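Local coordinates for protein XRE family transcriptional regulator (Pseudomonas putida, PDB 6F8H) that probably neutralises the toxin GraT as the HigA-type antitoxin GraA and, as an XRE-family helix-turn-helix protein, probably binds DNA to regulate transcription, at residues Ile15-Ile20 and Thr81-Arg86; Lys27-Ser32 and Ile67-Thr72; Phe31-Leu36 and Val42-Val47. One frame throughout, in Å; residues are numbered along the deposited sequence.

Contact 1: residues Ile15-Ile20 and Thr81-Arg86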
# COMPACT_ATOMS: atom_id res chain seq x y z
N ILE A 15 8.84 4.80 -9.15
CA ILE A 15 9.20 5.96 -8.36
C ILE A 15 9.00 5.73 -6.86
O ILE A 15 7.87 5.71 -6.37
CB ILE A 15 8.40 7.20 -8.77
CG1 ILE A 15 8.48 7.40 -10.28
CG2 ILE A 15 8.90 8.42 -8.01
CD1 ILE A 15 9.91 7.63 -10.79
N HIS A 16 10.10 5.57 -6.12
CA HIS A 16 9.98 5.41 -4.68
C HIS A 16 9.50 6.72 -4.02
O HIS A 16 9.96 7.80 -4.39
CB HIS A 16 11.31 4.96 -4.08
CG HIS A 16 11.17 4.39 -2.71
ND1 HIS A 16 11.07 5.18 -1.58
CD2 HIS A 16 11.10 3.11 -2.28
CE1 HIS A 16 10.95 4.41 -0.51
NE2 HIS A 16 10.97 3.15 -0.91
N PRO A 17 8.59 6.63 -3.05
CA PRO A 17 8.14 7.82 -2.33
C PRO A 17 9.30 8.64 -1.78
O PRO A 17 9.22 9.86 -1.71
CB PRO A 17 7.28 7.24 -1.18
CG PRO A 17 6.77 5.95 -1.74
CD PRO A 17 7.88 5.41 -2.62
N GLY A 18 10.40 7.97 -1.42
CA GLY A 18 11.57 8.66 -0.91
C GLY A 18 12.17 9.58 -1.97
O GLY A 18 12.74 10.62 -1.66
N GLU A 19 12.04 9.20 -3.23
CA GLU A 19 12.53 10.07 -4.30
C GLU A 19 11.73 11.37 -4.32
O GLU A 19 12.30 12.46 -4.43
CB GLU A 19 12.44 9.37 -5.67
CG GLU A 19 12.79 10.27 -6.87
CD GLU A 19 12.80 9.52 -8.20
OE1 GLU A 19 13.43 8.46 -8.29
OE2 GLU A 19 12.16 9.99 -9.16
N ILE A 20 10.41 11.26 -4.20
CA ILE A 20 9.57 12.46 -4.11
C ILE A 20 9.93 13.25 -2.84
O ILE A 20 10.09 14.48 -2.89
CB ILE A 20 8.08 12.11 -4.10
CG1 ILE A 20 7.70 11.39 -5.40
CG2 ILE A 20 7.20 13.36 -3.92
CD1 ILE A 20 8.08 12.16 -6.65
N THR A 81 2.10 2.37 -3.17
CA THR A 81 1.52 1.23 -3.89
C THR A 81 1.85 1.27 -5.39
O THR A 81 2.01 0.23 -6.01
CB THR A 81 -0.00 1.14 -3.72
OG1 THR A 81 -0.60 2.33 -4.21
CG2 THR A 81 -0.39 0.94 -2.23
N ALA A 82 1.95 2.46 -5.97
CA ALA A 82 2.34 2.56 -7.38
C ALA A 82 3.76 2.00 -7.56
O ALA A 82 4.03 1.23 -8.48
CB ALA A 82 2.26 3.99 -7.87
N PHE A 83 4.65 2.39 -6.65
CA PHE A 83 6.01 1.88 -6.68
C PHE A 83 6.04 0.37 -6.52
O PHE A 83 6.72 -0.32 -7.26
CB PHE A 83 6.86 2.54 -5.60
CG PHE A 83 8.20 1.89 -5.39
CD1 PHE A 83 9.30 2.23 -6.18
CD2 PHE A 83 8.37 0.94 -4.40
CE1 PHE A 83 10.53 1.63 -5.99
CE2 PHE A 83 9.59 0.34 -4.20
CZ PHE A 83 10.67 0.68 -4.99
N ASP A 84 5.30 -0.12 -5.52
CA ASP A 84 5.25 -1.56 -5.25
C ASP A 84 4.66 -2.36 -6.42
O ASP A 84 5.11 -3.47 -6.72
CB ASP A 84 4.44 -1.81 -3.98
CG ASP A 84 5.20 -1.40 -2.72
OD1 ASP A 84 6.45 -1.48 -2.73
OD2 ASP A 84 4.55 -0.99 -1.75
N LEU A 85 3.64 -1.81 -7.05
CA LEU A 85 3.01 -2.47 -8.19
C LEU A 85 3.95 -2.51 -9.39
O LEU A 85 4.19 -3.56 -9.98
CB LEU A 85 1.71 -1.75 -8.55
CG LEU A 85 0.92 -2.30 -9.74
CD1 LEU A 85 0.49 -3.72 -9.47
CD2 LEU A 85 -0.30 -1.42 -10.05
N ARG A 86 4.50 -1.36 -9.73
CA ARG A 86 5.42 -1.27 -10.85
C ARG A 86 6.59 -2.24 -10.63
O ARG A 86 7.03 -2.92 -11.56
CB ARG A 86 5.92 0.17 -11.01
CG ARG A 86 6.75 0.42 -12.27
CD ARG A 86 5.89 0.40 -13.53
NE ARG A 86 6.63 -0.21 -14.63
CZ ARG A 86 6.27 -1.34 -15.23
NH1 ARG A 86 5.17 -1.97 -14.86
NH2 ARG A 86 7.01 -1.83 -16.21

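Contact 2: residues Lys27-Ser32 and Ile67-Thr72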
# COMPACT_ATOMS: atom_id res chain seq x y z
N LYS A 27 14.96 18.93 -1.25
CA LYS A 27 15.88 19.73 -2.05
C LYS A 27 15.52 21.21 -2.00
O LYS A 27 16.39 22.08 -1.99
CB LYS A 27 15.90 19.25 -3.51
CG LYS A 27 16.60 20.19 -4.50
CD LYS A 27 16.26 19.79 -5.95
CE LYS A 27 16.96 20.69 -6.97
NZ LYS A 27 16.05 21.72 -7.55
N GLU A 28 14.22 21.48 -1.92
CA GLU A 28 13.72 22.83 -1.82
C GLU A 28 13.76 23.39 -0.39
O GLU A 28 14.52 24.32 -0.11
CB GLU A 28 12.30 22.89 -2.36
CG GLU A 28 11.55 24.12 -1.94
CD GLU A 28 10.07 24.03 -2.23
OE1 GLU A 28 9.59 22.92 -2.57
OE2 GLU A 28 9.39 25.08 -2.12
N MET A 29 12.96 22.81 0.51
CA MET A 29 12.81 23.33 1.87
C MET A 29 14.10 23.28 2.67
O MET A 29 14.23 23.96 3.68
CB MET A 29 11.73 22.56 2.62
CG MET A 29 10.46 22.40 1.86
SD MET A 29 9.31 21.33 2.74
CE MET A 29 8.88 22.38 4.13
N GLY A 30 15.05 22.46 2.22
CA GLY A 30 16.37 22.43 2.80
C GLY A 30 16.56 21.72 4.14
O GLY A 30 17.60 21.89 4.77
N PHE A 31 15.58 20.93 4.57
CA PHE A 31 15.69 20.28 5.88
C PHE A 31 16.71 19.14 5.87
O PHE A 31 16.95 18.50 4.83
CB PHE A 31 14.32 19.76 6.35
CG PHE A 31 13.64 18.80 5.39
CD1 PHE A 31 14.11 17.50 5.22
CD2 PHE A 31 12.51 19.19 4.68
CE1 PHE A 31 13.48 16.62 4.35
CE2 PHE A 31 11.87 18.32 3.81
CZ PHE A 31 12.36 17.03 3.64
N SER A 32 17.31 18.89 7.04
CA SER A 32 18.11 17.68 7.26
C SER A 32 17.19 16.50 7.58
O SER A 32 16.01 16.69 7.88
CB SER A 32 19.11 17.87 8.41
OG SER A 32 18.44 17.86 9.66
N ILE A 67 0.53 15.63 7.92
CA ILE A 67 0.47 16.73 8.87
C ILE A 67 1.71 17.59 8.76
O ILE A 67 1.62 18.81 8.66
CB ILE A 67 0.32 16.23 10.33
CG1 ILE A 67 -1.02 15.53 10.49
CG2 ILE A 67 0.37 17.40 11.29
CD1 ILE A 67 -1.26 15.02 11.87
N CYS A 68 2.86 16.94 8.76
CA CYS A 68 4.13 17.63 8.82
C CYS A 68 4.41 18.48 7.58
O CYS A 68 4.94 19.58 7.68
CB CYS A 68 5.27 16.62 9.04
SG CYS A 68 6.89 17.36 9.13
N LEU A 69 4.04 17.97 6.40
CA LEU A 69 4.41 18.64 5.16
C LEU A 69 3.22 19.20 4.38
O LEU A 69 3.40 19.67 3.25
CB LEU A 69 5.19 17.68 4.24
CG LEU A 69 6.46 17.01 4.77
CD1 LEU A 69 6.92 15.92 3.82
CD2 LEU A 69 7.56 18.05 4.96
N ASP A 70 2.03 19.15 4.98
CA ASP A 70 0.80 19.70 4.36
C ASP A 70 0.35 18.97 3.09
O ASP A 70 0.12 19.59 2.05
CB ASP A 70 0.98 21.19 4.05
CG ASP A 70 1.02 22.05 5.29
OD1 ASP A 70 0.22 21.78 6.22
OD2 ASP A 70 1.85 22.99 5.34
N THR A 71 0.19 17.65 3.18
CA THR A 71 -0.33 16.88 2.06
C THR A 71 -1.48 16.04 2.56
O THR A 71 -1.78 16.05 3.75
CB THR A 71 0.73 15.94 1.45
OG1 THR A 71 0.96 14.86 2.36
CG2 THR A 71 2.03 16.68 1.20
N THR A 72 -2.11 15.29 1.68
CA THR A 72 -3.00 14.24 2.14
C THR A 72 -2.14 13.01 2.48
O THR A 72 -1.01 12.90 2.01
CB THR A 72 -4.04 13.86 1.08
OG1 THR A 72 -3.39 13.18 0.00
CG2 THR A 72 -4.76 15.12 0.56

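Contact 3: residues Phe31-Leu36 and Val42-Val47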
# COMPACT_ATOMS: atom_id res chain seq x y z
N PHE A 31 15.58 20.93 4.57
CA PHE A 31 15.69 20.28 5.88
C PHE A 31 16.71 19.14 5.87
O PHE A 31 16.95 18.50 4.83
CB PHE A 31 14.32 19.76 6.35
CG PHE A 31 13.64 18.80 5.39
CD1 PHE A 31 14.11 17.50 5.22
CD2 PHE A 31 12.51 19.19 4.68
CE1 PHE A 31 13.48 16.62 4.35
CE2 PHE A 31 11.87 18.32 3.81
CZ PHE A 31 12.36 17.03 3.64
N SER A 32 17.31 18.89 7.04
CA SER A 32 18.11 17.68 7.26
C SER A 32 17.19 16.50 7.58
O SER A 32 16.01 16.69 7.88
CB SER A 32 19.11 17.87 8.41
OG SER A 32 18.44 17.86 9.66
N ALA A 33 17.73 15.29 7.53
CA ALA A 33 16.95 14.11 7.88
C ALA A 33 16.51 14.17 9.33
O ALA A 33 15.37 13.81 9.67
CB ALA A 33 17.77 12.84 7.63
N ALA A 34 17.41 14.63 10.20
CA ALA A 34 17.11 14.75 11.62
C ALA A 34 16.04 15.80 11.87
O ALA A 34 15.14 15.60 12.70
CB ALA A 34 18.38 15.09 12.41
N ALA A 35 16.13 16.93 11.16
CA ALA A 35 15.09 17.94 11.30
C ALA A 35 13.72 17.37 10.91
O ALA A 35 12.72 17.56 11.64
CB ALA A 35 15.42 19.16 10.46
N LEU A 36 13.66 16.63 9.81
CA LEU A 36 12.37 16.06 9.38
C LEU A 36 11.85 15.08 10.42
O LEU A 36 10.67 15.11 10.79
CB LEU A 36 12.51 15.38 8.02
CG LEU A 36 11.22 14.78 7.48
CD1 LEU A 36 10.09 15.83 7.36
CD2 LEU A 36 11.48 14.08 6.16
N VAL A 42 9.30 10.84 14.74
CA VAL A 42 9.88 9.51 14.54
C VAL A 42 11.39 9.55 14.70
O VAL A 42 11.99 10.62 14.84
CB VAL A 42 9.56 8.92 13.12
CG1 VAL A 42 8.06 8.95 12.83
CG2 VAL A 42 10.34 9.65 12.01
N ALA A 43 12.00 8.37 14.67
CA ALA A 43 13.45 8.24 14.81
C ALA A 43 14.13 8.60 13.50
O ALA A 43 13.61 8.30 12.44
CB ALA A 43 13.81 6.81 15.23
N THR A 44 15.29 9.24 13.58
CA THR A 44 16.01 9.62 12.37
C THR A 44 16.29 8.46 11.40
O THR A 44 16.15 8.65 10.20
CB THR A 44 17.33 10.34 12.72
OG1 THR A 44 17.06 11.37 13.67
CG2 THR A 44 17.95 10.99 11.47
N PRO A 45 16.70 7.26 11.91
CA PRO A 45 16.97 6.15 10.99
C PRO A 45 15.80 5.79 10.08
O PRO A 45 16.03 5.41 8.93
CB PRO A 45 17.29 4.99 11.93
CG PRO A 45 17.96 5.65 13.07
CD PRO A 45 17.15 6.93 13.27
N THR A 46 14.57 5.90 10.59
CA THR A 46 13.38 5.67 9.78
C THR A 46 13.35 6.62 8.58
O THR A 46 13.18 6.18 7.44
CB THR A 46 12.09 5.86 10.60
OG1 THR A 46 12.17 5.14 11.84
CG2 THR A 46 10.91 5.36 9.81
N VAL A 47 13.54 7.91 8.84
CA VAL A 47 13.60 8.91 7.77
C VAL A 47 14.76 8.62 6.83
O VAL A 47 14.59 8.68 5.61
CB VAL A 47 13.75 10.34 8.32
CG1 VAL A 47 13.88 11.34 7.18
CG2 VAL A 47 12.57 10.70 9.19
O HOH W 1 15.99 13.58 15.01

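Contact 1: residues Ile15-Ile20 and Thr81-Arg86
Ile-15 and Phe-83 mark the closest backbone approach, with Ile-15 CA 5.4 Å from Phe-83 CA, where the turn leading into helix 17-29 crosses the long helix 73-99. The motif on the first segment is a histidine N-cap. Phe-83, lying against this turn, accounts for about half of the 175 Å² buried. With CG anti to the backbone N (chi1 169°), the ring is carried to the Ile-15/His-16 peptide, where Phe-83 CD1 comes within 3.4 Å of His-16 N. Beside it, Phe-83 CB packs against Ile-15 O at 3.4 Å. The two rings form an edge-to-face pair: the His-16 edge points at the Phe-83 face, the planes stand at 73°, and the centroids are 4.8 Å apart. His-16 CB adds a CH-pi contact over the same phenyl ring. Pro-17 CD touches Phe-83 CB more loosely, while the side chain of Pro-17 also packs on Leu-79 and Gln-80 of helix 73-99. The histidine is thus fixed from two directions, by the phenyl face and by its own helix start: His-16 ND1 accepts from Gly-18 N at 2.9 Å, with the donor near the imidazole plane and an N-H...N angle of 161°.

Contact 2: residues Lys27-Ser32 and Ile67-Thr72
Leu-69 is the centre of this contact: it contributes 44 of the 80 Å² buried, and its CD2 methyl is the atom nearest to both partners, Met-29 and Phe-31. This is a contact between side chains alone, since even the closest backbone pair, Met-29 CA and Leu-69 CA, is 10.2 Å apart. Met-29 spans the gap from the last turn of helix 17-29. Its CA and SD stand anti across the CB-CG bond (chi2 174°), an extended chain that carries Met-29 SD to 4.3 Å from Leu-69 CD2. Phe-31 approaches from beyond the end of that helix, and Phe-31 CE2 stands 4.5 Å from the same Leu-69 CD2. The methyl meets the ring obliquely, so the evidence supports loose apolar packing and nothing more directional.

Positive phi at Gly-30 (76°) turns the chain out of the helix between Met-29 and Phe-31, yet both side chains point toward Leu-69. The opposing segment has a similar break at Asp-70, directly after Leu-69. There the chain heads toward helix 73-99, and Thr-71 OG1 donates to Thr-72 O at 2.8 Å, from above the carbonyl plane. Thr-72 then caps the start of that helix through Phe-75 N. Leu-69 also packs on Leu-21 and Phe-25 of helix 17-29, and Phe-31 rests on Leu-36 of helix 33-40 and on Leu-103 of the second subunit. Within the helix-turn-helix fold, the contact ties the end of helix 17-29 to the end region of helix 59-69, beside helix 33-40.

Contact 3: residues Phe31-Leu36 and Val42-Val47
Ala-34 and Thr-44 approach with their CA atoms 5.3 Å apart, and Ala-33 CA and Val-47 CA follow at 6.2 Å, so the starts of helices 33-40 and 44-51 lie close together. These consecutive helices form the helix-turn-helix motif; by family precedent, helix 44-51 is probably the recognition helix that enters the DNA groove. The small alanines allow this proximity, because methyl groups of the second helix can rest directly on the backbone of the first.

Val-47 buries the most surface, 66 Å². Its CG1 lies opposite the backbone N across the CA-CB bond (chi1 177°) and is directed into the gap between the helices, where Val-47 CG1 meets Leu-36 CD2 at 3.8 Å. The same methyl sits 3.8 Å from Ala-33 O and also touches Ala-33 CB. Leu-36 and Val-47 meet at a slant, their branches touching through one methyl each. Val-47 also packs on Ala-37 and Leu-40, which places this apolar patch on the inner side of the motif.

Thr-44, at the first turn of its helix, divides its two branches between different tasks. Its methyl takes the apolar role, with Thr-44 CG2 3.9 Å from Ala-34 CA. Ser-32 caps the first helix, Ser-32 OG accepting from Ala-35 N at 2.9 Å. Across the outer edge a water joins the two helix starts: it donates to Ala-34 O, and its oxygen lies 2.8 Å from Thr-44 OG1 in a hydrogen bond of undecided direction.

Contacts 2 and 3 are parts of one continuous core, their centres 11 Å apart. Leu-36 of contact 3 joins them directly, Leu-36 CD1 lying 4.0 Å from Cys-68 SG and 4.1 Å from Leu-69 CD2; their segments also share Phe-31 and Ser-32. Contact 1 stands apart, its centre 18 Å from that of contact 2 and 20 Å from that of contact 3, with nearest atoms about 7 Å away in each case. Along the chain it closes a loop that contains both others, bringing the start of helix 17-29 to helix 73-99, whereas contact 2 holds that helix's other end. All three have residues near the second subunit: Phe-31 and Leu-36 meet its Leu-103, while in contact 1 residues of helix 73-99 touch it.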